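Local coordinates for protein NAD(P)-dependent oxidoreductase (Pseudomonas putida, PDB 7A3W) that probably uses NADPH to reduce imines and to carry out conjugate reduction and reductive amination, at residues B[70-73]-B[77-80]; B[105-110]-B[121-126]. All coordinates share one frame; numbering follows the deposited sequence.

Contact 1: residues B[70-73]-B[77-80]. With NDP (NADPH dihydro-nicotinamide-adenine-dinucleotide phosphate), chain F.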
ATOM      1  N   ILE B  70      -8.594  17.257  21.611  1.00 15.75           N
ATOM      2  CA  ILE B  70      -7.493  18.147  21.144  1.00 15.77           C
ATOM      3  C   ILE B  70      -7.153  17.740  19.715  1.00 16.48           C
ATOM      4  O   ILE B  70      -6.943  16.546  19.470  1.00 17.72           O
ATOM      5  CB  ILE B  70      -6.256  18.010  22.033  1.00 15.96           C
ATOM      6  CG1 ILE B  70      -6.579  18.038  23.522  1.00 16.07           C
ATOM      7  CG2 ILE B  70      -5.218  19.075  21.644  1.00 17.24           C
ATOM      8  CD1 ILE B  70      -7.306  19.280  23.979  1.00 16.46           C
ATOM      9  N   CYS B  71      -7.119  18.678  18.792  1.00 16.19           N
ATOM     10  CA  CYS B  71      -6.725  18.408  17.391  1.00 16.25           C
ATOM     11  C   CYS B  71      -5.950  19.605  16.854  1.00 17.10           C
ATOM     12  O   CYS B  71      -6.396  20.268  15.908  1.00 18.33           O
ATOM     13  CB  CYS B  71      -7.926  18.085  16.520  1.00 18.14           C
ATOM     14  SG  CYS B  71      -7.409  17.254  15.005  1.00 19.23           S
ATOM     15  N   MET B  72      -4.828  19.874  17.478  1.00 18.59           N
ATOM     16  CA  MET B  72      -3.917  20.960  17.061  1.00 19.49           C
ATOM     17  C   MET B  72      -2.824  20.338  16.185  1.00 18.23           C
ATOM     18  O   MET B  72      -2.786  19.124  15.996  1.00 16.74           O
ATOM     19  CB  MET B  72      -3.300  21.649  18.280  1.00 22.31           C
ATOM     20  CG  MET B  72      -4.288  22.461  19.081  1.00 26.62           C
ATOM     21  SD  MET B  72      -3.718  22.732  20.784  1.00 28.25           S
ATOM     22  CE  MET B  72      -5.303  22.878  21.595  1.00 36.13           C
ATOM     23  N   ILE B  73      -1.959  21.166  15.611  1.00 16.36           N
ATOM     24  CA  ILE B  73      -0.991  20.684  14.605  1.00 17.22           C
ATOM     25  C   ILE B  73      -0.164  19.543  15.220  1.00 16.52           C
ATOM     26  O   ILE B  73       0.146  18.572  14.520  1.00 16.63           O
ATOM     27  CB  ILE B  73      -0.121  21.833  14.061  1.00 17.78           C
ATOM     28  CG1 ILE B  73       0.751  21.339  12.903  1.00 19.61           C
ATOM     29  CG2 ILE B  73       0.678  22.492  15.190  1.00 17.86           C
ATOM     30  CD1 ILE B  73      -0.033  20.612  11.832  1.00 21.15           C
ATOM     31  N   VAL B  77       2.320  21.726  20.808  1.00 19.94           N
ATOM     32  CA  VAL B  77       1.552  22.994  21.026  1.00 21.09           C
ATOM     33  C   VAL B  77       0.472  22.785  22.089  1.00 21.15           C
ATOM     34  O   VAL B  77       0.133  23.754  22.771  1.00 21.57           O
ATOM     35  CB  VAL B  77       1.007  23.615  19.723  1.00 22.99           C
ATOM     36  CG1 VAL B  77       2.132  23.840  18.716  1.00 22.16           C
ATOM     37  CG2 VAL B  77      -0.138  22.828  19.112  1.00 22.39           C
ATOM     38  N   PHE B  78      -0.019  21.565  22.316  1.00 22.33           N
ATOM     39  CA  PHE B  78      -0.960  21.326  23.438  1.00 21.74           C
ATOM     40  C   PHE B  78      -0.208  21.422  24.770  1.00 22.69           C
ATOM     41  O   PHE B  78      -0.763  21.915  25.756  1.00 22.33           O
ATOM     42  CB  PHE B  78      -1.673  19.989  23.291  1.00 20.86           C
ATOM     43  CG  PHE B  78      -2.672  19.767  24.390  1.00 21.08           C
ATOM     44  CD1 PHE B  78      -3.672  20.699  24.646  1.00 20.95           C
ATOM     45  CD2 PHE B  78      -2.584  18.657  25.210  1.00 21.93           C
ATOM     46  CE1 PHE B  78      -4.597  20.487  25.663  1.00 23.10           C
ATOM     47  CE2 PHE B  78      -3.494  18.461  26.238  1.00 23.11           C
ATOM     48  CZ  PHE B  78      -4.490  19.384  26.473  1.00 21.81           C
ATOM     49  N   GLN B  79       1.060  21.020  24.799  1.00 24.27           N
ATOM     50  CA  GLN B  79       1.921  21.231  25.989  1.00 28.44           C
ATOM     51  C   GLN B  79       1.999  22.737  26.310  1.00 26.98           C
ATOM     52  O   GLN B  79       1.896  23.108  27.486  1.00 24.21           O
ATOM     53  CB  GLN B  79       3.288  20.577  25.766  1.00 33.58           C
ATOM     54  CG  GLN B  79       4.247  20.786  26.928  1.00 41.84           C
ATOM     55  CD  GLN B  79       3.922  19.941  28.142  1.00 48.80           C
ATOM     56  OE1 GLN B  79       2.825  19.391  28.277  1.00 52.52           O
ATOM     57  NE2 GLN B  79       4.887  19.822  29.047  1.00 49.52           N
ATOM     58  N   ASP B  80       2.140  23.596  25.298  1.00 26.77           N
ATOM     59  CA  ASP B  80       2.156  25.079  25.472  1.00 26.41           C
ATOM     60  C   ASP B  80       0.799  25.561  26.012  1.00 24.49           C
ATOM     61  O   ASP B  80       0.767  26.431  26.902  1.00 24.78           O
ATOM     62  CB  ASP B  80       2.494  25.786  24.160  1.00 29.26           C
ATOM     63  CG  ASP B  80       3.883  25.451  23.652  1.00 30.15           C
ATOM     64  OD1 ASP B  80       4.731  25.057  24.474  1.00 37.49           O
ATOM     65  OD2 ASP B  80       4.092  25.571  22.445  1.00 34.21           O
TER
HETATM   66  PA  NDP F 301      -4.279  22.276  10.230  1.00 18.66           P
HETATM   67  O1A NDP F 301      -5.498  22.450   9.370  1.00 16.23           O
HETATM   68  O2A NDP F 301      -2.940  22.862   9.845  1.00 17.04           O
HETATM   69  O5B NDP F 301      -4.671  22.835  11.678  1.00 19.14           O
HETATM   70  C5B NDP F 301      -3.655  23.030  12.679  1.00 21.17           C
HETATM   71  C4B NDP F 301      -4.360  23.478  13.931  1.00 20.90           C
HETATM   72  O4B NDP F 301      -3.385  23.667  14.998  1.00 19.63           O
HETATM   73  C3B NDP F 301      -5.127  24.801  13.821  1.00 19.37           C
HETATM   74  O3B NDP F 301      -6.217  24.745  14.712  1.00 21.32           O
HETATM   75  C2B NDP F 301      -4.059  25.786  14.270  1.00 20.08           C
HETATM   76  O2B NDP F 301      -4.507  27.051  14.774  1.00 20.06           O
HETATM   77  C1B NDP F 301      -3.507  24.997  15.448  1.00 19.84           C
HETATM   78  N9A NDP F 301      -2.216  25.477  15.900  1.00 19.47           N
HETATM   79  C8A NDP F 301      -1.022  25.515  15.230  1.00 19.91           C
HETATM   80  N7A NDP F 301      -0.052  26.028  15.949  1.00 19.13           N
HETATM   81  C5A NDP F 301      -0.639  26.297  17.177  1.00 19.58           C
HETATM   82  C6A NDP F 301      -0.144  26.849  18.373  1.00 21.30           C
HETATM   83  N6A NDP F 301       1.129  27.216  18.558  1.00 21.94           N
HETATM   84  N1A NDP F 301      -1.011  26.986  19.397  1.00 22.91           N
HETATM   85  C2A NDP F 301      -2.289  26.619  19.227  1.00 24.09           C
HETATM   86  N3A NDP F 301      -2.875  26.110  18.152  1.00 22.74           N
HETATM   87  C4A NDP F 301      -1.981  25.974  17.152  1.00 20.67           C
HETATM   88  O3  NDP F 301      -4.012  20.754  10.621  1.00 17.32           O
HETATM   89  PN  NDP F 301      -5.073  19.539  10.573  1.00 16.47           P
HETATM   90  O1N NDP F 301      -5.001  19.016   9.187  1.00 16.49           O
HETATM   91  O2N NDP F 301      -6.408  19.989  11.086  1.00 15.87           O
HETATM   92  O5D NDP F 301      -4.350  18.490  11.520  1.00 16.59           O
HETATM   93  C5D NDP F 301      -4.438  18.527  12.960  1.00 16.96           C
HETATM   94  C4D NDP F 301      -3.815  17.268  13.505  1.00 16.65           C
HETATM   95  O4D NDP F 301      -4.581  16.108  13.078  1.00 17.25           O
HETATM   96  C3D NDP F 301      -2.358  17.003  13.081  1.00 15.38           C
HETATM   97  O3D NDP F 301      -1.602  16.601  14.215  1.00 14.46           O
HETATM   98  C2D NDP F 301      -2.509  15.944  12.005  1.00 17.01           C
HETATM   99  O2D NDP F 301      -1.325  15.171  11.867  1.00 16.43           O
HETATM  100  C1D NDP F 301      -3.737  15.165  12.480  1.00 17.04           C
HETATM  101  N1N NDP F 301      -4.506  14.511  11.377  1.00 18.97           N
HETATM  102  C2N NDP F 301      -5.027  15.213  10.312  1.00 18.78           C
HETATM  103  C3N NDP F 301      -5.583  14.572   9.223  1.00 22.19           C
HETATM  104  C7N NDP F 301      -6.150  15.300   8.051  1.00 23.13           C
HETATM  105  O7N NDP F 301      -6.501  14.630   7.080  1.00 20.57           O
HETATM  106  N7N NDP F 301      -6.315  16.612   8.065  1.00 21.95           N
HETATM  107  C4N NDP F 301      -5.696  13.098   9.238  1.00 21.49           C
HETATM  108  C5N NDP F 301      -5.148  12.460  10.409  1.00 20.70           C
HETATM  109  C6N NDP F 301      -4.702  13.149  11.439  1.00 19.51           C
HETATM  110  P2B NDP F 301      -4.770  28.206  13.673  1.00 19.65           P
HETATM  111  O1X NDP F 301      -3.509  28.215  12.813  1.00 19.85           O
HETATM  112  O2X NDP F 301      -6.074  27.919  12.962  1.00 18.01           O
HETATM  113  O3X NDP F 301      -4.858  29.395  14.605  1.00 19.16           O

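Contact 2: residues B[105-110]-B[121-126]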
ATOM      1  N   ASP B 105       7.443  10.877  23.833  1.00 18.99           N
ATOM      2  CA  ASP B 105       7.943  11.826  24.858  1.00 21.41           C
ATOM      3  C   ASP B 105       6.887  12.912  25.141  1.00 18.09           C
ATOM      4  O   ASP B 105       6.621  13.213  26.333  1.00 20.71           O
ATOM      5  CB  ASP B 105       9.276  12.455  24.428  1.00 24.22           C
ATOM      6  CG  ASP B 105      10.452  11.489  24.349  1.00 31.02           C
ATOM      7  OD1 ASP B 105      10.232  10.260  24.380  1.00 39.21           O
ATOM      8  OD2 ASP B 105      11.612  11.970  24.262  1.00 38.56           O
ATOM      9  N   ASP B 106       6.257  13.460  24.106  1.00 18.12           N
ATOM     10  CA  ASP B 106       5.159  14.444  24.248  1.00 17.41           C
ATOM     11  C   ASP B 106       4.028  13.805  25.050  1.00 16.76           C
ATOM     12  O   ASP B 106       3.492  14.467  25.944  1.00 18.05           O
ATOM     13  CB  ASP B 106       4.551  14.886  22.913  1.00 19.22           C
ATOM     14  CG  ASP B 106       5.452  15.708  22.010  1.00 20.86           C
ATOM     15  OD1 ASP B 106       6.240  16.479  22.531  1.00 21.60           O
ATOM     16  OD2 ASP B 106       5.322  15.559  20.769  1.00 24.38           O
ATOM     17  N   VAL B 107       3.668  12.569  24.726  1.00 16.85           N
ATOM     18  CA  VAL B 107       2.507  11.876  25.358  1.00 17.36           C
ATOM     19  C   VAL B 107       2.807  11.739  26.847  1.00 18.34           C
ATOM     20  O   VAL B 107       1.934  12.009  27.662  1.00 18.15           O
ATOM     21  CB  VAL B 107       2.265  10.504  24.715  1.00 16.24           C
ATOM     22  CG1 VAL B 107       1.267   9.687  25.514  1.00 16.57           C
ATOM     23  CG2 VAL B 107       1.865  10.645  23.258  1.00 17.01           C
ATOM     24  N   GLU B 108       4.039  11.349  27.180  1.00 19.15           N
ATOM     25  CA  GLU B 108       4.438  11.114  28.587  1.00 20.29           C
ATOM     26  C   GLU B 108       4.315  12.432  29.361  1.00 19.75           C
ATOM     27  O   GLU B 108       3.724  12.422  30.461  1.00 21.98           O
ATOM     28  CB  GLU B 108       5.824  10.490  28.669  1.00 22.89           C
ATOM     29  CG  GLU B 108       5.805   9.015  28.319  1.00 25.32           C
ATOM     30  CD  GLU B 108       7.093   8.236  28.466  1.00 30.78           C
ATOM     31  OE1 GLU B 108       8.187   8.846  28.356  1.00 34.60           O
ATOM     32  OE2 GLU B 108       6.992   7.017  28.698  1.00 37.16           O
ATOM     33  N   ARG B 109       4.847  13.531  28.817  0.50 20.19           N
ATOM     34  CA  ARG B 109       4.787  14.879  29.445  0.50 20.18           C
ATOM     35  C   ARG B 109       3.323  15.299  29.626  0.50 19.51           C
ATOM     36  O   ARG B 109       2.964  15.761  30.732  0.50 18.21           O
ATOM     37  CB  ARG B 109       5.567  15.895  28.611  0.50 20.67           C
ATOM     38  CG  ARG B 109       7.076  15.710  28.681  0.50 22.81           C
ATOM     39  CD  ARG B 109       7.836  16.883  28.098  0.50 23.69           C
ATOM     40  NE  ARG B 109       9.267  16.744  28.321  0.50 25.42           N
ATOM     41  N   ILE B 110       2.504  15.113  28.593  1.00 19.29           N
ATOM     42  CA  ILE B 110       1.079  15.540  28.622  1.00 18.09           C
ATOM     43  C   ILE B 110       0.326  14.712  29.657  1.00 17.99           C
ATOM     44  O   ILE B 110      -0.382  15.330  30.476  1.00 17.54           O
ATOM     45  CB  ILE B 110       0.442  15.478  27.234  1.00 17.54           C
ATOM     46  CG1 ILE B 110       1.057  16.545  26.332  1.00 18.08           C
ATOM     47  CG2 ILE B 110      -1.063  15.627  27.320  1.00 18.03           C
ATOM     48  CD1 ILE B 110       0.824  16.294  24.856  1.00 17.92           C
ATOM     49  N   TYR B 121      -6.669  10.967  30.966  1.00 17.57           N
ATOM     50  CA  TYR B 121      -5.981  11.160  29.670  1.00 17.20           C
ATOM     51  C   TYR B 121      -6.117   9.929  28.784  1.00 17.50           C
ATOM     52  O   TYR B 121      -5.828   8.769  29.207  1.00 17.38           O
ATOM     53  CB  TYR B 121      -4.503  11.476  29.884  1.00 18.65           C
ATOM     54  CG  TYR B 121      -3.801  11.820  28.602  1.00 17.87           C
ATOM     55  CD1 TYR B 121      -4.117  12.969  27.897  1.00 20.63           C
ATOM     56  CD2 TYR B 121      -2.882  10.954  28.037  1.00 21.21           C
ATOM     57  CE1 TYR B 121      -3.489  13.279  26.696  1.00 20.29           C
ATOM     58  CE2 TYR B 121      -2.258  11.238  26.833  1.00 21.53           C
ATOM     59  CZ  TYR B 121      -2.548  12.409  26.166  1.00 20.06           C
ATOM     60  OH  TYR B 121      -1.886  12.675  24.997  1.00 22.23           O
ATOM     61  N   VAL B 122      -6.529  10.183  27.541  1.00 16.62           N
ATOM     62  CA  VAL B 122      -6.584   9.181  26.456  1.00 15.70           C
ATOM     63  C   VAL B 122      -5.827   9.781  25.273  1.00 15.89           C
ATOM     64  O   VAL B 122      -6.150  10.898  24.870  1.00 15.07           O
ATOM     65  CB  VAL B 122      -8.041   8.827  26.110  1.00 16.73           C
ATOM     66  CG1 VAL B 122      -8.111   7.766  25.036  1.00 17.68           C
ATOM     67  CG2 VAL B 122      -8.782   8.382  27.351  1.00 17.55           C
ATOM     68  N   ASP B 123      -4.852   9.042  24.754  1.00 17.01           N
ATOM     69  CA  ASP B 123      -4.118   9.441  23.533  1.00 16.50           C
ATOM     70  C   ASP B 123      -4.808   8.782  22.341  1.00 16.78           C
ATOM     71  O   ASP B 123      -5.413   7.700  22.505  1.00 16.89           O
ATOM     72  CB  ASP B 123      -2.638   9.100  23.657  1.00 16.98           C
ATOM     73  CG  ASP B 123      -1.841   9.974  22.708  1.00 16.29           C
ATOM     74  OD1 ASP B 123      -1.904  11.189  22.909  1.00 16.53           O
ATOM     75  OD2 ASP B 123      -1.224   9.436  21.763  1.00 19.06           O
ATOM     76  N   ALA B 124      -4.816   9.427  21.178  1.00 15.85           N
ATOM     77  CA  ALA B 124      -5.646   8.953  20.053  1.00 15.57           C
ATOM     78  C   ALA B 124      -4.965   9.292  18.727  1.00 17.21           C
ATOM     79  O   ALA B 124      -3.981  10.076  18.687  1.00 17.73           O
ATOM     80  CB  ALA B 124      -7.048   9.491  20.149  1.00 15.11           C
ATOM     81  N   GLY B 125      -5.368   8.592  17.690  1.00 17.17           N
ATOM     82  CA  GLY B 125      -4.790   8.771  16.351  1.00 16.21           C
ATOM     83  C   GLY B 125      -5.881   8.563  15.329  1.00 15.48           C
ATOM     84  O   GLY B 125      -6.538   7.501  15.374  1.00 16.30           O
ATOM     85  N   ILE B 126      -6.099   9.571  14.487  1.00 16.62           N
ATOM     86  CA  ILE B 126      -7.196   9.571  13.483  1.00 14.80           C
ATOM     87  C   ILE B 126      -6.692   8.905  12.202  1.00 16.25           C
ATOM     88  O   ILE B 126      -5.692   9.379  11.616  1.00 14.59           O
ATOM     89  CB  ILE B 126      -7.745  10.977  13.221  1.00 14.66           C
ATOM     90  CG1 ILE B 126      -8.176  11.683  14.513  1.00 15.42           C
ATOM     91  CG2 ILE B 126      -8.874  10.884  12.209  1.00 15.42           C
ATOM     92  CD1 ILE B 126      -8.409  13.167  14.391  1.00 14.56           C
TER

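Contact 1: residues B[70-73]-B[77-80]
I70 lays its side chain over the F78 ring, the two crossing at about a right angle. CG1 of I70 sits 3.9 Å from the centroid of the F78 ring, 14° off its normal, a CH-pi contact. CD1 reaches to 3.4 Å from F78 CE1, while the CG2 branch packs on the CG–CD1 side of the ring, so both arms of the isoleucine meet it. The extended M72 chain runs past both helix residues: its CE lies 4.1 Å from F78 CD1, and its CB is tight against V77 CG2 at 3.5 Å. With CG1 anti to the carbonyl carbon (chi1 -55°), V77 sets CG2 facing M72, whereas CG1 turns to the adenine, 3.5 Å from N6A of NADPH. I73 CG2 lies against the adenine near C8A, and I73 O accepts a hydrogen bond from O3D of the nicotinamide ribose at 2.7 Å. Putting an alanine at F78 would probably open a gap beneath I70 and deprive M72 CE of a neighbour. The loop leaves strand 67-70 and enters helix 75-83; I96 of strand 95-98 and I110 of helix 104-116 also touch F78, and L14 of strand 10-14 touches I70 and M72.

Contact 2: residues B[105-110]-B[121-126]
Y121 meets both I110 and V107 of helix 104-116, in the beta-alpha-beta unit formed by strand 95-98, that helix and strand 120-126 of the Rossmann-type NAD-binding domain. The axes of segments 105-110 and 121-126 approach to 10.0 Å at 158°, so the helix runs nearly antiparallel to the strand, as the return leg of such a crossover must. Y121 has the largest buried area of the contact, followed by V107 and I110. With CG anti to the backbone N (chi1 -174°), the Y121 ring extends from the strand toward the helix. I110 approaches it obliquely through one methyl: CG2 is 3.4 Å from Y121 CE1 and also lies near CZ and OH. V107 comes to the ring's edge, near its plane, with CG1 4.1 Å from Y121 CE2, and the two side chains cross at about a right angle. CG2 is the branch of V107 that lies closest to the carboxylate of D123, and these two side chains cross obliquely. That carboxylate is buried but well supplied with partners: OD1 forms a salt bridge with K75 NZ, and OD2 has a weak hydrogen bond with T174 OG1. The phenol of Y121 is held by N98 ND2, and it also gives D123 OD1 a weak hydrogen bond of 2.6 Å, so one carboxylate oxygen takes both the lysine and the tyrosine. Beside this polar cluster, V107 CG2 rests 3.6 Å from D123 OD2.

Overall arrangement
Contacts 1 and 2 are successive along the chain within the same nucleotide-binding domain, their centres 10 Å apart. They meet directly where F78 CE2 lies 3.9 Å from I110 CG2, the methyl that also packs on the ring in contact 2; the helices 75-83 and 104-116 are therefore joined by shared apolar atoms. A second junction, 4.3 Å between C71 SG and I126 CD1, links the loop after strand 67-70 to the end of strand 120-126. Both of those residues belong to the NADPH pocket. Contact 1 touches the cofactor directly, whereas the D123 side chain in contact 2 stays about 10 Å from it.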